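Glycosyl hydrolases family 31 family protein (Aspergillus niger, PDB 6DRU) releases alpha-xylose from the non-reducing terminal glucose of xyloglucan oligosaccharides, as a glycosidase of family 31. Local coordinates at residues A[539-552]-A[643-657]. Residues are numbered along the deposited sequence; the frame is centred on the assembly and turned at random.
Sequences ELYVRWLAWTTFLP and YMFGPRLLVSPVTLP. With NAG (2-acetamido-2-deoxy-beta-D-glucopyranose), chain E.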
loop_
_atom_site.group_PDB
_atom_site.type_symbol
_atom_site.label_atom_id
_atom_site.label_comp_id
_atom_site.label_asym_id
_atom_site.label_seq_id
_atom_site.Cartn_x
_atom_site.Cartn_y
_atom_site.Cartn_z
ATOM N N GLU A 539 -23.989 42.867 -24.737
ATOM C CA GLU A 539 -24.463 42.016 -25.824
ATOM C C GLU A 539 -24.430 40.547 -25.421
ATOM O O GLU A 539 -25.405 39.813 -25.621
ATOM C CB GLU A 539 -23.614 42.247 -27.075
ATOM C CG GLU A 539 -24.040 41.416 -28.276
ATOM C CD GLU A 539 -23.008 41.425 -29.386
ATOM O OE1 GLU A 539 -21.881 41.909 -29.147
ATOM O OE2 GLU A 539 -23.323 40.950 -30.499
ATOM N N LEU A 540 -23.312 40.105 -24.839
ATOM C CA LEU A 540 -23.183 38.711 -24.422
ATOM C C LEU A 540 -24.234 38.337 -23.385
ATOM O O LEU A 540 -24.832 37.257 -23.461
ATOM C CB LEU A 540 -21.778 38.457 -23.876
ATOM C CG LEU A 540 -21.517 37.071 -23.282
ATOM C CD1 LEU A 540 -21.841 35.969 -24.282
ATOM C CD2 LEU A 540 -20.078 36.960 -22.805
ATOM N N TYR A 541 -24.470 39.211 -22.403
ATOM C CA TYR A 541 -25.416 38.882 -21.342
ATOM C C TYR A 541 -26.833 38.740 -21.882
ATOM O O TYR A 541 -27.569 37.833 -21.477
ATOM C CB TYR A 541 -25.372 39.940 -20.240
ATOM C CG TYR A 541 -26.338 39.647 -19.115
ATOM C CD1 TYR A 541 -26.027 38.716 -18.134
ATOM C CD2 TYR A 541 -27.569 40.288 -19.042
ATOM C CE1 TYR A 541 -26.909 38.436 -17.109
ATOM C CE2 TYR A 541 -28.457 40.014 -18.021
ATOM C CZ TYR A 541 -28.121 39.087 -17.057
ATOM O OH TYR A 541 -28.999 38.809 -16.035
ATOM N N VAL A 542 -27.238 39.628 -22.791
ATOM C CA VAL A 542 -28.599 39.572 -23.317
ATOM C C VAL A 542 -28.799 38.310 -24.146
ATOM O O VAL A 542 -29.860 37.676 -24.092
ATOM C CB VAL A 542 -28.911 40.848 -24.120
ATOM C CG1 VAL A 542 -30.213 40.693 -24.888
ATOM C CG2 VAL A 542 -28.990 42.046 -23.186
ATOM N N ARG A 543 -27.779 37.912 -24.912
ATOM C CA ARG A 543 -27.837 36.630 -25.606
ATOM C C ARG A 543 -27.937 35.478 -24.615
ATOM O O ARG A 543 -28.714 34.536 -24.814
ATOM C CB ARG A 543 -26.608 36.458 -26.498
ATOM C CG ARG A 543 -26.504 37.452 -27.643
ATOM C CD ARG A 543 -27.614 37.245 -28.656
ATOM N NE ARG A 543 -27.318 37.912 -29.918
ATOM C CZ ARG A 543 -28.126 37.901 -30.973
ATOM N NH1 ARG A 543 -29.283 37.257 -30.918
ATOM N NH2 ARG A 543 -27.775 38.534 -32.085
ATOM N N TRP A 544 -27.155 35.541 -23.534
ATOM C CA TRP A 544 -27.134 34.464 -22.548
ATOM C C TRP A 544 -28.438 34.413 -21.759
ATOM O O TRP A 544 -29.017 33.338 -21.566
ATOM C CB TRP A 544 -25.937 34.656 -21.616
ATOM C CG TRP A 544 -25.371 33.394 -21.047
ATOM C CD1 TRP A 544 -26.064 32.310 -20.594
ATOM C CD2 TRP A 544 -23.983 33.088 -20.863
ATOM N NE1 TRP A 544 -25.194 31.348 -20.140
ATOM C CE2 TRP A 544 -23.910 31.802 -20.295
ATOM C CE3 TRP A 544 -22.795 33.778 -21.126
ATOM C CZ2 TRP A 544 -22.698 31.192 -19.984
ATOM C CZ3 TRP A 544 -21.593 33.171 -20.816
ATOM C CH2 TRP A 544 -21.553 31.891 -20.253
ATOM N N LEU A 545 -28.908 35.572 -21.286
ATOM C CA LEU A 545 -30.151 35.623 -20.520
ATOM C C LEU A 545 -31.330 35.124 -21.344
ATOM O O LEU A 545 -32.248 34.492 -20.809
ATOM C CB LEU A 545 -30.395 37.053 -20.029
ATOM C CG LEU A 545 -31.461 37.332 -18.962
ATOM C CD1 LEU A 545 -32.857 37.454 -19.560
ATOM C CD2 LEU A 545 -31.431 36.258 -17.886
ATOM N N ALA A 546 -31.327 35.404 -22.649
ATOM C CA ALA A 546 -32.401 34.925 -23.511
ATOM C C ALA A 546 -32.425 33.403 -23.570
ATOM O O ALA A 546 -33.498 32.791 -23.614
ATOM C CB ALA A 546 -32.253 35.516 -24.913
ATOM N N TRP A 547 -31.246 32.773 -23.565
ATOM C CA TRP A 547 -31.183 31.317 -23.632
ATOM C C TRP A 547 -31.749 30.677 -22.372
ATOM O O TRP A 547 -32.419 29.640 -22.443
ATOM C CB TRP A 547 -29.744 30.864 -23.865
ATOM C CG TRP A 547 -29.573 29.378 -23.812
ATOM C CD1 TRP A 547 -30.388 28.438 -24.374
ATOM C CD2 TRP A 547 -28.525 28.657 -23.153
ATOM N NE1 TRP A 547 -29.911 27.177 -24.110
ATOM C CE2 TRP A 547 -28.768 27.284 -23.361
ATOM C CE3 TRP A 547 -27.405 29.039 -22.410
ATOM C CZ2 TRP A 547 -27.932 26.294 -22.853
ATOM C CZ3 TRP A 547 -26.577 28.055 -21.906
ATOM C CH2 TRP A 547 -26.843 26.699 -22.130
ATOM N N THR A 548 -31.488 31.277 -21.207
ATOM C CA THR A 548 -31.962 30.701 -19.954
ATOM C C THR A 548 -33.482 30.655 -19.878
ATOM O O THR A 548 -34.026 29.905 -19.061
ATOM C CB THR A 548 -31.405 31.488 -18.768
ATOM O OG1 THR A 548 -31.975 32.803 -18.756
ATOM C CG2 THR A 548 -29.894 31.598 -18.872
ATOM N N THR A 549 -34.178 31.441 -20.705
ATOM C CA THR A 549 -35.632 31.332 -20.777
ATOM C C THR A 549 -36.060 29.943 -21.232
ATOM O O THR A 549 -37.093 29.433 -20.785
ATOM C CB THR A 549 -36.196 32.390 -21.726
ATOM O OG1 THR A 549 -35.565 33.652 -21.470
ATOM C CG2 THR A 549 -37.702 32.532 -21.534
ATOM N N PHE A 550 -35.276 29.318 -22.107
ATOM C CA PHE A 550 -35.612 28.005 -22.642
ATOM C C PHE A 550 -34.694 26.939 -22.055
ATOM O O PHE A 550 -34.103 26.137 -22.784
ATOM C CB PHE A 550 -35.540 28.031 -24.169
ATOM C CG PHE A 550 -36.400 29.097 -24.786
ATOM C CD1 PHE A 550 -37.724 28.838 -25.101
ATOM C CD2 PHE A 550 -35.891 30.362 -25.036
ATOM C CE1 PHE A 550 -38.520 29.817 -25.659
ATOM C CE2 PHE A 550 -36.682 31.345 -25.595
ATOM C CZ PHE A 550 -38.000 31.072 -25.908
ATOM N N LEU A 551 -34.577 26.933 -20.735
ATOM C CA LEU A 551 -33.839 25.950 -19.959
ATOM C C LEU A 551 -34.734 25.454 -18.838
ATOM O O LEU A 551 -35.726 26.106 -18.495
ATOM C CB LEU A 551 -32.550 26.545 -19.375
ATOM C CG LEU A 551 -31.388 26.744 -20.344
ATOM C CD1 LEU A 551 -30.224 27.422 -19.644
ATOM C CD2 LEU A 551 -30.962 25.408 -20.927
ATOM N N PRO A 552 -34.432 24.282 -18.265
ATOM C CA PRO A 552 -35.294 23.752 -17.195
ATOM C C PRO A 552 -35.524 24.730 -16.058
ATOM O O PRO A 552 -36.617 24.748 -15.479
ATOM C CB PRO A 552 -34.532 22.506 -16.731
ATOM C CG PRO A 552 -33.824 22.047 -17.957
ATOM C CD PRO A 552 -33.399 23.308 -18.666
ATOM N N TYR A 643 -31.152 22.022 -29.557
ATOM C CA TYR A 643 -31.852 21.002 -28.791
ATOM C C TYR A 643 -33.344 21.285 -28.826
ATOM O O TYR A 643 -33.780 22.398 -29.132
ATOM C CB TYR A 643 -31.363 20.950 -27.341
ATOM C CG TYR A 643 -31.643 22.209 -26.551
ATOM C CD1 TYR A 643 -30.784 23.298 -26.617
ATOM C CD2 TYR A 643 -32.763 22.304 -25.734
ATOM C CE1 TYR A 643 -31.035 24.449 -25.896
ATOM C CE2 TYR A 643 -33.023 23.450 -25.009
ATOM C CZ TYR A 643 -32.154 24.520 -25.093
ATOM O OH TYR A 643 -32.406 25.665 -24.373
ATOM N N MET A 644 -34.121 20.257 -28.502
ATOM C CA MET A 644 -35.560 20.391 -28.339
ATOM C C MET A 644 -35.858 20.655 -26.868
ATOM O O MET A 644 -35.595 19.801 -26.015
ATOM C CB MET A 644 -36.280 19.134 -28.826
ATOM C CG MET A 644 -36.229 18.930 -30.338
ATOM S SD MET A 644 -37.287 20.048 -31.284
ATOM C CE MET A 644 -38.916 19.523 -30.755
ATOM N N PHE A 645 -36.396 21.835 -26.571
ATOM C CA PHE A 645 -36.839 22.167 -25.218
ATOM C C PHE A 645 -38.303 21.767 -25.107
ATOM O O PHE A 645 -39.197 22.504 -25.529
ATOM C CB PHE A 645 -36.632 23.647 -24.925
ATOM C CG PHE A 645 -36.931 24.026 -23.507
ATOM C CD1 PHE A 645 -36.213 23.468 -22.465
ATOM C CD2 PHE A 645 -37.928 24.940 -23.215
ATOM C CE1 PHE A 645 -36.487 23.813 -21.157
ATOM C CE2 PHE A 645 -38.204 25.290 -21.908
ATOM C CZ PHE A 645 -37.481 24.726 -20.878
ATOM N N GLY A 646 -38.548 20.593 -24.537
ATOM C CA GLY A 646 -39.857 19.992 -24.575
ATOM C C GLY A 646 -40.112 19.371 -25.933
ATOM O O GLY A 646 -39.219 19.300 -26.784
ATOM N N PRO A 647 -41.344 18.913 -26.171
ATOM C CA PRO A 647 -41.643 18.229 -27.437
ATOM C C PRO A 647 -41.884 19.154 -28.619
ATOM O O PRO A 647 -41.916 18.667 -29.758
ATOM C CB PRO A 647 -42.911 17.432 -27.104
ATOM C CG PRO A 647 -43.586 18.246 -26.060
ATOM C CD PRO A 647 -42.483 18.869 -25.236
ATOM N N ARG A 648 -42.037 20.459 -28.407
ATOM C CA ARG A 648 -42.459 21.351 -29.479
ATOM C C ARG A 648 -41.449 22.431 -29.844
ATOM O O ARG A 648 -41.441 22.870 -30.994
ATOM C CB ARG A 648 -43.790 22.030 -29.118
ATOM C CG ARG A 648 -44.905 21.063 -28.754
ATOM C CD ARG A 648 -45.567 20.483 -29.996
ATOM N NE ARG A 648 -46.512 19.415 -29.672
ATOM C CZ ARG A 648 -47.834 19.544 -29.728
ATOM N NH1 ARG A 648 -48.374 20.695 -30.103
ATOM N NH2 ARG A 648 -48.617 18.519 -29.417
ATOM N N LEU A 649 -40.596 22.860 -28.919
ATOM C CA LEU A 649 -39.698 23.981 -29.165
ATOM C C LEU A 649 -38.319 23.488 -29.579
ATOM O O LEU A 649 -37.789 22.537 -28.999
ATOM C CB LEU A 649 -39.581 24.861 -27.919
ATOM C CG LEU A 649 -40.840 25.631 -27.517
ATOM C CD1 LEU A 649 -40.611 26.394 -26.225
ATOM C CD2 LEU A 649 -41.259 26.579 -28.627
ATOM N N LEU A 650 -37.741 24.138 -30.589
ATOM C CA LEU A 650 -36.365 23.900 -31.008
ATOM C C LEU A 650 -35.569 25.178 -30.780
ATOM O O LEU A 650 -35.882 26.218 -31.368
ATOM C CB LEU A 650 -36.295 23.474 -32.475
ATOM C CG LEU A 650 -34.888 23.353 -33.062
ATOM C CD1 LEU A 650 -34.276 22.008 -32.703
ATOM C CD2 LEU A 650 -34.901 23.553 -34.569
ATOM N N VAL A 651 -34.533 25.094 -29.948
ATOM C CA VAL A 651 -33.778 26.258 -29.499
ATOM C C VAL A 651 -32.353 26.167 -30.025
ATOM O O VAL A 651 -31.787 25.072 -30.126
ATOM C CB VAL A 651 -33.791 26.366 -27.958
ATOM C CG1 VAL A 651 -33.090 27.635 -27.495
ATOM C CG2 VAL A 651 -35.220 26.314 -27.433
ATOM N N SER A 652 -31.777 27.322 -30.363
ATOM C CA SER A 652 -30.382 27.405 -30.798
ATOM C C SER A 652 -29.855 28.785 -30.429
ATOM O O SER A 652 -30.165 29.781 -31.103
ATOM C CB SER A 652 -30.235 27.146 -32.294
ATOM O OG SER A 652 -28.891 27.318 -32.710
ATOM N N PRO A 653 -29.058 28.890 -29.368
ATOM C CA PRO A 653 -28.584 30.207 -28.928
ATOM C C PRO A 653 -27.545 30.785 -29.874
ATOM O O PRO A 653 -26.811 30.062 -30.552
ATOM C CB PRO A 653 -27.973 29.927 -27.547
ATOM C CG PRO A 653 -28.451 28.561 -27.164
ATOM C CD PRO A 653 -28.651 27.822 -28.443
ATOM N N VAL A 654 -27.489 32.114 -29.907
ATOM C CA VAL A 654 -26.473 32.825 -30.676
ATOM C C VAL A 654 -25.211 32.919 -29.828
ATOM O O VAL A 654 -25.219 33.520 -28.749
ATOM C CB VAL A 654 -26.964 34.217 -31.098
ATOM C CG1 VAL A 654 -25.821 35.025 -31.691
ATOM C CG2 VAL A 654 -28.101 34.094 -32.099
ATOM N N THR A 655 -24.123 32.322 -30.315
ATOM C CA THR A 655 -22.886 32.213 -29.554
ATOM C C THR A 655 -21.764 33.072 -30.127
ATOM O O THR A 655 -20.588 32.814 -29.850
ATOM C CB THR A 655 -22.443 30.752 -29.485
ATOM O OG1 THR A 655 -22.061 30.309 -30.794
ATOM C CG2 THR A 655 -23.582 29.881 -28.976
ATOM N N LEU A 656 -22.099 34.089 -30.914
ATOM C CA LEU A 656 -21.102 34.973 -31.495
ATOM C C LEU A 656 -21.570 36.415 -31.387
ATOM O O LEU A 656 -22.776 36.685 -31.420
ATOM C CB LEU A 656 -20.825 34.631 -32.968
ATOM C CG LEU A 656 -20.077 33.326 -33.227
ATOM C CD1 LEU A 656 -19.926 33.094 -34.722
ATOM C CD2 LEU A 656 -18.716 33.348 -32.544
ATOM N N PRO A 657 -20.642 37.358 -31.263
ATOM C CA PRO A 657 -21.023 38.769 -31.181
ATOM C C PRO A 657 -21.210 39.381 -32.561
ATOM O O PRO A 657 -20.701 38.886 -33.568
ATOM C CB PRO A 657 -19.833 39.406 -30.457
ATOM C CG PRO A 657 -18.671 38.583 -30.906
ATOM C CD PRO A 657 -19.189 37.171 -31.097
HETATM C C1 NAG E . -18.694 25.320 -33.016
HETATM C C2 NAG E . -18.329 26.703 -32.515
HETATM C C3 NAG E . -16.862 26.918 -32.442
HETATM C C4 NAG E . -16.195 25.777 -31.710
HETATM C C5 NAG E . -16.579 24.473 -32.371
HETATM C C6 NAG E . -15.906 23.319 -31.655
HETATM C C7 NAG E . -19.915 28.550 -32.874
HETATM C C8 NAG E . -20.534 29.588 -33.782
HETATM N N2 NAG E . -18.909 27.679 -33.368
HETATM O O3 NAG E . -16.607 28.149 -31.807
HETATM O O4 NAG E . -14.797 25.935 -31.747
HETATM O O5 NAG E . -17.978 24.337 -32.307
HETATM O O6 NAG E . -16.875 22.392 -31.221
HETATM O O7 NAG E . -20.284 28.459 -31.721
HETATM O O HOH W 1 -24.727 38.623 -31.291
#
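Trp547, Phe550 and Arg543, from helix 535-548 and the residues that follow, pack against the hairpin 643-651 and the chain after it, a buried helix-on-sheet contact between the TIM barrel and the C-terminal beta domain. The Trp547 indole is clamped: Pro653 CG sits 3.6 Å from the centroid of its five-membered ring, a CH-pi contact over one face, and Leu551 CD1 lies over the opposite face. Its NE1 donates a bent hydrogen bond (2.9 Å, 130°) to Tyr643 OH; that hydroxyl is modelled very close to Phe550 O (2.4 Å, doubtful at this resolution), so it probably ties the indole to the backbone. Phe645 lays a ring face against the Phe550-Leu551 peptide, while Phe550 CB meets Val651 CG2 at 3.7 Å and Leu649 CD1 reaches the edge of the Phe550 ring. Toward Pro657, a bend at chi2 (-67°) lets Arg543 spread its guanidinium over Val654 CG1. Water 1 joins Arg543 NE, Glu539 OE2 and Leu656 O; Arg543 NH2 also bonds Ala696 O, and Glu539 OE2 Asn658 N. Nearby, Thr655 OG1 donates to O7 of a glycan NAG. Away from the xylose pocket, this is the interdomain packing of a family 31 glycosidase, barrel helix against C-terminal antiparallel sheet.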